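Local coordinates for arginine decarboxylase, A207R protein (Paramecium bursaria Chlorella virus 1, PDB 2NVA) that catalyses the decarboxylation of arginine to agmatine using pyridoxal 5'-phosphate and belongs to the class-II Orn/Lys/Arg decarboxylases, related to eukaryotic ornithine decarboxylase, at residues I171-H176 with E196-A201; F175-G180 with Y188-S193. All coordinates share one frame; numbering follows the deposited sequence.

Interaction 1. Residues I171-H176 with E196-A201; sequences IGISFH and EAFNEA. With PL2 ((4-{[(4-{[amino(imino)methyl]amino}butyl)amino]methyl}-5-hydroxy-6-methylpyridin-3-yl)methyl dihydrogen phosphate), chain I.
I173 on strand 170-174 faces F198 on helix 184-204, with their CA atoms 6.5 Å apart. The contact is buried and apolar. I173 carries the strand side of it. Its CG1 stands anti to the carbonyl carbon (chi1 -54°), which puts that branch against the helix. I173 CD1 is 3.8 Å from A197 CB. The second branch, CG2, also meets this methyl, so A197 CB touches both branches. The CG1 branch packs on the helix backbone as well, with I173 CG1 3.8 Å from F198 N. The F198 ring approaches obliquely, and its CD1 is 4.3 Å from I173 CG1. Strand 170-174 and helix 184-204 are the opening strand and the helix of one beta-alpha-beta unit of the TIM barrel; strand 210-212 completes it. The helix packs on the outside of the barrel. F242 meets the F198 ring edge-to-face, and A197 also touches I156 of helix 156-165. Beyond the strand, H176 enters the cofactor site. Its CG is anti to the backbone N (chi1 -161°), which sends the imidazole toward the agmatine adduct of the cofactor. H176 NE2 donates to PL2 OP4 at 3.1 Å with an N-H...O angle of 159°. The imidazole stands nearly upright on the pyridine and turns its CD2/NE2 edge to the face of that ring; H176 CD2 is 3.4 Å from PL2 C4.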
loop_
_atom_site.group_PDB
_atom_site.type_symbol
_atom_site.label_atom_id
_atom_site.label_comp_id
_atom_site.label_asym_id
_atom_site.label_seq_id
_atom_site.Cartn_x
_atom_site.Cartn_y
_atom_site.Cartn_z
ATOM N N ILE A 171 -16.348 -31.070 -4.286
ATOM C CA ILE A 171 -15.465 -32.116 -3.769
ATOM C C ILE A 171 -15.001 -31.898 -2.316
ATOM O O ILE A 171 -14.306 -32.744 -1.747
ATOM C CB ILE A 171 -14.227 -32.351 -4.681
ATOM C CG1 ILE A 171 -13.318 -31.109 -4.722
ATOM C CG2 ILE A 171 -14.670 -32.819 -6.066
ATOM C CD1 ILE A 171 -11.906 -31.404 -5.223
ATOM N N GLY A 172 -15.396 -30.774 -1.716
ATOM C CA GLY A 172 -14.985 -30.515 -0.343
ATOM C C GLY A 172 -15.405 -29.189 0.246
ATOM O O GLY A 172 -16.176 -28.417 -0.351
ATOM N N ILE A 173 -14.883 -28.947 1.447
ATOM C CA ILE A 173 -15.252 -27.774 2.244
ATOM C C ILE A 173 -13.963 -27.126 2.726
ATOM O O ILE A 173 -13.031 -27.825 3.131
ATOM C CB ILE A 173 -16.131 -28.161 3.488
ATOM C CG1 ILE A 173 -17.369 -28.977 3.080
ATOM C CG2 ILE A 173 -16.515 -26.931 4.323
ATOM C CD1 ILE A 173 -18.390 -28.253 2.194
ATOM N N SER A 174 -13.925 -25.800 2.671
ATOM C CA SER A 174 -12.800 -25.039 3.210
ATOM C C SER A 174 -13.283 -23.947 4.167
ATOM O O SER A 174 -14.462 -23.608 4.207
ATOM C CB SER A 174 -11.992 -24.407 2.082
ATOM O OG SER A 174 -12.690 -23.320 1.516
ATOM N N PHE A 175 -12.343 -23.393 4.919
ATOM C CA PHE A 175 -12.603 -22.228 5.743
ATOM C C PHE A 175 -11.271 -21.517 5.903
ATOM O O PHE A 175 -10.216 -22.112 5.670
ATOM C CB PHE A 175 -13.168 -22.635 7.115
ATOM C CG PHE A 175 -12.260 -23.554 7.919
ATOM C CD1 PHE A 175 -11.232 -23.033 8.712
ATOM C CD2 PHE A 175 -12.449 -24.941 7.904
ATOM C CE1 PHE A 175 -10.391 -23.877 9.459
ATOM C CE2 PHE A 175 -11.617 -25.790 8.659
ATOM C CZ PHE A 175 -10.589 -25.250 9.435
ATOM N N HIS A 176 -11.329 -20.253 6.297
ATOM C CA HIS A 176 -10.143 -19.566 6.778
ATOM C C HIS A 176 -10.568 -18.802 8.017
ATOM O O HIS A 176 -11.447 -17.938 7.941
ATOM C CB HIS A 176 -9.585 -18.620 5.716
ATOM C CG HIS A 176 -8.157 -18.237 5.962
ATOM N ND1 HIS A 176 -7.684 -17.916 7.216
ATOM C CD2 HIS A 176 -7.097 -18.137 5.125
ATOM C CE1 HIS A 176 -6.398 -17.613 7.139
ATOM N NE2 HIS A 176 -6.019 -17.734 5.880
ATOM N N GLU A 196 -20.072 -30.853 9.358
ATOM C CA GLU A 196 -21.508 -30.661 9.205
ATOM C C GLU A 196 -21.849 -30.249 7.778
ATOM O O GLU A 196 -22.855 -30.693 7.227
ATOM C CB GLU A 196 -22.033 -29.631 10.206
ATOM C CG GLU A 196 -21.940 -30.119 11.658
ATOM C CD GLU A 196 -22.167 -29.028 12.693
ATOM O OE1 GLU A 196 -22.260 -27.827 12.323
ATOM O OE2 GLU A 196 -22.246 -29.377 13.907
ATOM N N ALA A 197 -21.019 -29.392 7.183
ATOM C CA ALA A 197 -21.207 -29.018 5.777
ATOM C C ALA A 197 -20.927 -30.191 4.821
ATOM O O ALA A 197 -21.616 -30.371 3.813
ATOM C CB ALA A 197 -20.330 -27.809 5.432
ATOM N N PHE A 198 -19.905 -30.974 5.148
ATOM C CA PHE A 198 -19.543 -32.180 4.407
ATOM C C PHE A 198 -20.756 -33.111 4.339
ATOM O O PHE A 198 -21.091 -33.650 3.264
ATOM C CB PHE A 198 -18.411 -32.861 5.170
ATOM C CG PHE A 198 -17.487 -33.682 4.331
ATOM C CD1 PHE A 198 -16.387 -33.093 3.705
ATOM C CD2 PHE A 198 -17.673 -35.064 4.236
ATOM C CE1 PHE A 198 -15.504 -33.853 2.963
ATOM C CE2 PHE A 198 -16.787 -35.847 3.490
ATOM C CZ PHE A 198 -15.689 -35.217 2.857
ATOM N N ASN A 199 -21.424 -33.275 5.485
ATOM C CA ASN A 199 -22.608 -34.121 5.599
ATOM C C ASN A 199 -23.825 -33.598 4.826
ATOM O O ASN A 199 -24.632 -34.398 4.341
ATOM C CB ASN A 199 -22.956 -34.401 7.074
ATOM C CG ASN A 199 -21.922 -35.300 7.767
ATOM O OD1 ASN A 199 -21.134 -36.007 7.114
ATOM N ND2 ASN A 199 -21.920 -35.268 9.087
ATOM N N GLU A 200 -23.952 -32.274 4.717
ATOM C CA GLU A 200 -24.982 -31.658 3.883
ATOM C C GLU A 200 -24.720 -31.928 2.403
ATOM O O GLU A 200 -25.652 -32.219 1.649
ATOM C CB GLU A 200 -25.042 -30.147 4.100
ATOM C CG GLU A 200 -25.630 -29.740 5.420
ATOM C CD GLU A 200 -27.150 -29.690 5.413
ATOM O OE1 GLU A 200 -27.695 -28.935 6.256
ATOM O OE2 GLU A 200 -27.810 -30.376 4.596
ATOM N N ALA A 201 -23.446 -31.850 2.010
ATOM C CA ALA A 201 -23.044 -32.108 0.629
ATOM C C ALA A 201 -23.356 -33.546 0.215
ATOM O O ALA A 201 -23.862 -33.787 -0.888
ATOM C CB ALA A 201 -21.552 -31.781 0.413
HETATM N N1 PL2 I . -5.608 -18.896 1.969
HETATM C C2 PL2 I . -6.445 -17.892 1.660
HETATM C C2A PL2 I . -7.671 -18.156 0.764
HETATM C C3 PL2 I . -6.176 -16.615 2.169
HETATM O O3 PL2 I . -7.047 -15.620 1.855
HETATM C C4 PL2 I . -5.061 -16.367 2.995
HETATM C C4A PL2 I . -4.721 -14.960 3.571
HETATM C C5 PL2 I . -4.235 -17.473 3.276
HETATM C C6 PL2 I . -4.534 -18.715 2.747
HETATM P P PL2 I . -1.791 -16.955 6.285
HETATM N N PL2 I . -5.919 -14.107 3.737
HETATM C CA PL2 I . -5.616 -12.697 3.456
HETATM C CG PL2 I . -4.239 -10.680 4.124
HETATM O OP2 PL2 I . -2.091 -16.174 7.654
HETATM O OP3 PL2 I . -0.550 -16.173 5.579
HETATM O OP1 PL2 I . -1.492 -18.398 6.523
HETATM O OP4 PL2 I . -3.113 -16.695 5.404
HETATM C C5M PL2 I . -2.990 -17.316 4.173
HETATM C CB PL2 I . -4.474 -12.175 4.353
HETATM C CD PL2 I . -3.119 -10.145 5.047
HETATM N NE PL2 I . -2.913 -8.728 4.671
HETATM C CZ PL2 I . -1.864 -7.964 5.011
HETATM N NH2 PL2 I . -1.814 -6.683 4.573
HETATM N NH1 PL2 I . -0.883 -8.452 5.777
#

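Interaction 2. Residues F175-G180 with Y188-S193; sequences FHVGSG and YRAIKS. With PL2 ((4-{[(4-{[amino(imino)methyl]amino}butyl)amino]methyl}-5-hydroxy-6-methylpyridin-3-yl)methyl dihydrogen phosphate), chain I.
The cofactor-binding loop after strand 170-174 of the TIM barrel packs on helix 184-204 through F175, whose ring meets A190. The A190 methyl sits over one face of this ring, almost above its centre. This is a CH-pi contact, with A190 CB 3.4 Å from the F175 ring centroid and 11° off the normal. The ring reaches the helix with F175 CG placed between the backbone N and the carbonyl carbon (chi1 59°). I191 comes in obliquely at the far end of the ring, with I191 CG1 3.7 Å from F175 CZ. V177 adds a looser touch, its CG1 lying 4.1 Å from A190 CB. The same loop then turns to the ligand. G178 N donates to H176 ND1 at 3.0 Å, tilted 21° from the imidazole plane, and so restrains the rotation of that ring. The backbone angles of G178 call for glycine, because a CB there would run into the carbonyl O of V177. S179 OG donates to the phosphate oxygen PL2 OP2 at 2.7 Å; R255 also bonds to this hydroxyl. On its other contacts, I191 packs on helix 229-241, while the backbone of F175 bonds to D212 of strand 210-212.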
loop_
_atom_site.group_PDB
_atom_site.type_symbol
_atom_site.label_atom_id
_atom_site.label_comp_id
_atom_site.label_asym_id
_atom_site.label_seq_id
_atom_site.Cartn_x
_atom_site.Cartn_y
_atom_site.Cartn_z
ATOM N N PHE A 175 -12.343 -23.393 4.919
ATOM C CA PHE A 175 -12.603 -22.228 5.743
ATOM C C PHE A 175 -11.271 -21.517 5.903
ATOM O O PHE A 175 -10.216 -22.112 5.670
ATOM C CB PHE A 175 -13.168 -22.635 7.115
ATOM C CG PHE A 175 -12.260 -23.554 7.919
ATOM C CD1 PHE A 175 -11.232 -23.033 8.712
ATOM C CD2 PHE A 175 -12.449 -24.941 7.904
ATOM C CE1 PHE A 175 -10.391 -23.877 9.459
ATOM C CE2 PHE A 175 -11.617 -25.790 8.659
ATOM C CZ PHE A 175 -10.589 -25.250 9.435
ATOM N N HIS A 176 -11.329 -20.253 6.297
ATOM C CA HIS A 176 -10.143 -19.566 6.778
ATOM C C HIS A 176 -10.568 -18.802 8.017
ATOM O O HIS A 176 -11.447 -17.938 7.941
ATOM C CB HIS A 176 -9.585 -18.620 5.716
ATOM C CG HIS A 176 -8.157 -18.237 5.962
ATOM N ND1 HIS A 176 -7.684 -17.916 7.216
ATOM C CD2 HIS A 176 -7.097 -18.137 5.125
ATOM C CE1 HIS A 176 -6.398 -17.613 7.139
ATOM N NE2 HIS A 176 -6.019 -17.734 5.880
ATOM N N VAL A 177 -9.982 -19.151 9.162
ATOM C CA VAL A 177 -10.378 -18.524 10.424
ATOM C C VAL A 177 -9.945 -17.062 10.506
ATOM O O VAL A 177 -10.469 -16.299 11.324
ATOM C CB VAL A 177 -9.850 -19.298 11.659
ATOM C CG1 VAL A 177 -10.341 -20.723 11.628
ATOM C CG2 VAL A 177 -8.315 -19.233 11.732
ATOM N N GLY A 178 -8.992 -16.673 9.669
ATOM C CA GLY A 178 -8.413 -15.343 9.736
ATOM C C GLY A 178 -6.903 -15.434 9.666
ATOM O O GLY A 178 -6.317 -16.444 10.075
ATOM N N SER A 179 -6.279 -14.387 9.142
ATOM C CA SER A 179 -4.834 -14.366 8.982
ATOM C C SER A 179 -4.157 -13.979 10.304
ATOM O O SER A 179 -4.503 -12.955 10.913
ATOM C CB SER A 179 -4.431 -13.414 7.844
ATOM O OG SER A 179 -3.072 -13.656 7.459
ATOM N N GLY A 180 -3.197 -14.793 10.737
ATOM C CA GLY A 180 -2.474 -14.575 11.987
ATOM C C GLY A 180 -3.311 -15.041 13.161
ATOM O O GLY A 180 -3.748 -14.228 13.994
ATOM N N TYR A 188 -10.673 -25.961 15.800
ATOM C CA TYR A 188 -11.498 -27.074 16.233
ATOM C C TYR A 188 -12.966 -26.859 15.825
ATOM O O TYR A 188 -13.572 -27.730 15.209
ATOM C CB TYR A 188 -11.389 -27.274 17.745
ATOM C CG TYR A 188 -12.001 -28.590 18.173
ATOM C CD1 TYR A 188 -11.208 -29.722 18.340
ATOM C CD2 TYR A 188 -13.371 -28.709 18.365
ATOM C CE1 TYR A 188 -11.763 -30.955 18.699
ATOM C CE2 TYR A 188 -13.947 -29.944 18.743
ATOM C CZ TYR A 188 -13.129 -31.061 18.898
ATOM O OH TYR A 188 -13.673 -32.279 19.270
ATOM N N ARG A 189 -13.521 -25.700 16.172
ATOM C CA ARG A 189 -14.914 -25.358 15.842
ATOM C C ARG A 189 -15.147 -25.274 14.332
ATOM O O ARG A 189 -16.223 -25.655 13.843
ATOM C CB ARG A 189 -15.330 -24.039 16.518
ATOM C CG ARG A 189 -15.500 -24.134 18.050
ATOM C CD ARG A 189 -15.770 -22.754 18.656
ATOM N NE ARG A 189 -16.492 -22.806 19.942
ATOM C CZ ARG A 189 -15.931 -22.729 21.153
ATOM N NH1 ARG A 189 -14.612 -22.582 21.291
ATOM N NH2 ARG A 189 -16.687 -22.764 22.240
ATOM N N ALA A 190 -14.142 -24.778 13.604
ATOM C CA ALA A 190 -14.213 -24.674 12.148
ATOM C C ALA A 190 -14.243 -26.053 11.494
ATOM O O ALA A 190 -14.972 -26.270 10.520
ATOM C CB ALA A 190 -13.049 -23.862 11.609
ATOM N N ILE A 191 -13.439 -26.975 12.016
ATOM C CA ILE A 191 -13.373 -28.335 11.460
ATOM C C ILE A 191 -14.674 -29.099 11.762
ATOM O O ILE A 191 -15.166 -29.866 10.920
ATOM C CB ILE A 191 -12.095 -29.085 11.954
ATOM C CG1 ILE A 191 -10.841 -28.421 11.354
ATOM C CG2 ILE A 191 -12.143 -30.592 11.608
ATOM C CD1 ILE A 191 -9.545 -28.650 12.151
ATOM N N LYS A 192 -15.236 -28.866 12.950
ATOM C CA LYS A 192 -16.535 -29.435 13.304
ATOM C C LYS A 192 -17.631 -28.920 12.359
ATOM O O LYS A 192 -18.435 -29.706 11.851
ATOM C CB LYS A 192 -16.890 -29.119 14.765
ATOM C CG LYS A 192 -18.223 -29.724 15.218
ATOM C CD LYS A 192 -18.553 -29.346 16.665
ATOM C CE LYS A 192 -19.840 -30.089 17.102
ATOM N NZ LYS A 192 -20.101 -29.853 18.565
ATOM N N SER A 193 -17.663 -27.606 12.129
ATOM C CA SER A 193 -18.648 -27.015 11.220
ATOM C C SER A 193 -18.467 -27.534 9.799
ATOM O O SER A 193 -19.438 -27.674 9.050
ATOM C CB SER A 193 -18.536 -25.484 11.221
ATOM O OG SER A 193 -18.875 -24.958 12.495
HETATM N N1 PL2 I . -5.608 -18.896 1.969
HETATM C C2 PL2 I . -6.445 -17.892 1.660
HETATM C C2A PL2 I . -7.671 -18.156 0.764
HETATM C C3 PL2 I . -6.176 -16.615 2.169
HETATM O O3 PL2 I . -7.047 -15.620 1.855
HETATM C C4 PL2 I . -5.061 -16.367 2.995
HETATM C C4A PL2 I . -4.721 -14.960 3.571
HETATM C C5 PL2 I . -4.235 -17.473 3.276
HETATM C C6 PL2 I . -4.534 -18.715 2.747
HETATM P P PL2 I . -1.791 -16.955 6.285
HETATM N N PL2 I . -5.919 -14.107 3.737
HETATM C CA PL2 I . -5.616 -12.697 3.456
HETATM C CG PL2 I . -4.239 -10.680 4.124
HETATM O OP2 PL2 I . -2.091 -16.174 7.654
HETATM O OP3 PL2 I . -0.550 -16.173 5.579
HETATM O OP1 PL2 I . -1.492 -18.398 6.523
HETATM O OP4 PL2 I . -3.113 -16.695 5.404
HETATM C C5M PL2 I . -2.990 -17.316 4.173
HETATM C CB PL2 I . -4.474 -12.175 4.353
HETATM C CD PL2 I . -3.119 -10.145 5.047
HETATM N NE PL2 I . -2.913 -8.728 4.671
HETATM C CZ PL2 I . -1.864 -7.964 5.011
HETATM N NH2 PL2 I . -1.814 -6.683 4.573
HETATM N NH1 PL2 I . -0.883 -8.452 5.777
#

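Along the chain, strand 170-174 comes first, and I171-H176 takes in most of it and runs on into the loop. F175-G180 follows and shares F175 and H176 with that segment. The chain then enters helix 184-204. Interaction 2 closes the shorter loop, with seven residues between its segments, and meets the helix at Y188-S193. Interaction 1 closes the longer one, nineteen residues, further along the same helix at E196-A201. Apart from the shared residues, interaction 2 is nested inside interaction 1. Their centres are 12 Å apart. Together they tie one strand and its following loop to one outer helix, interaction 2 at the loop with the cofactor-binding residues, interaction 1 farther from the cofactor, along the strand.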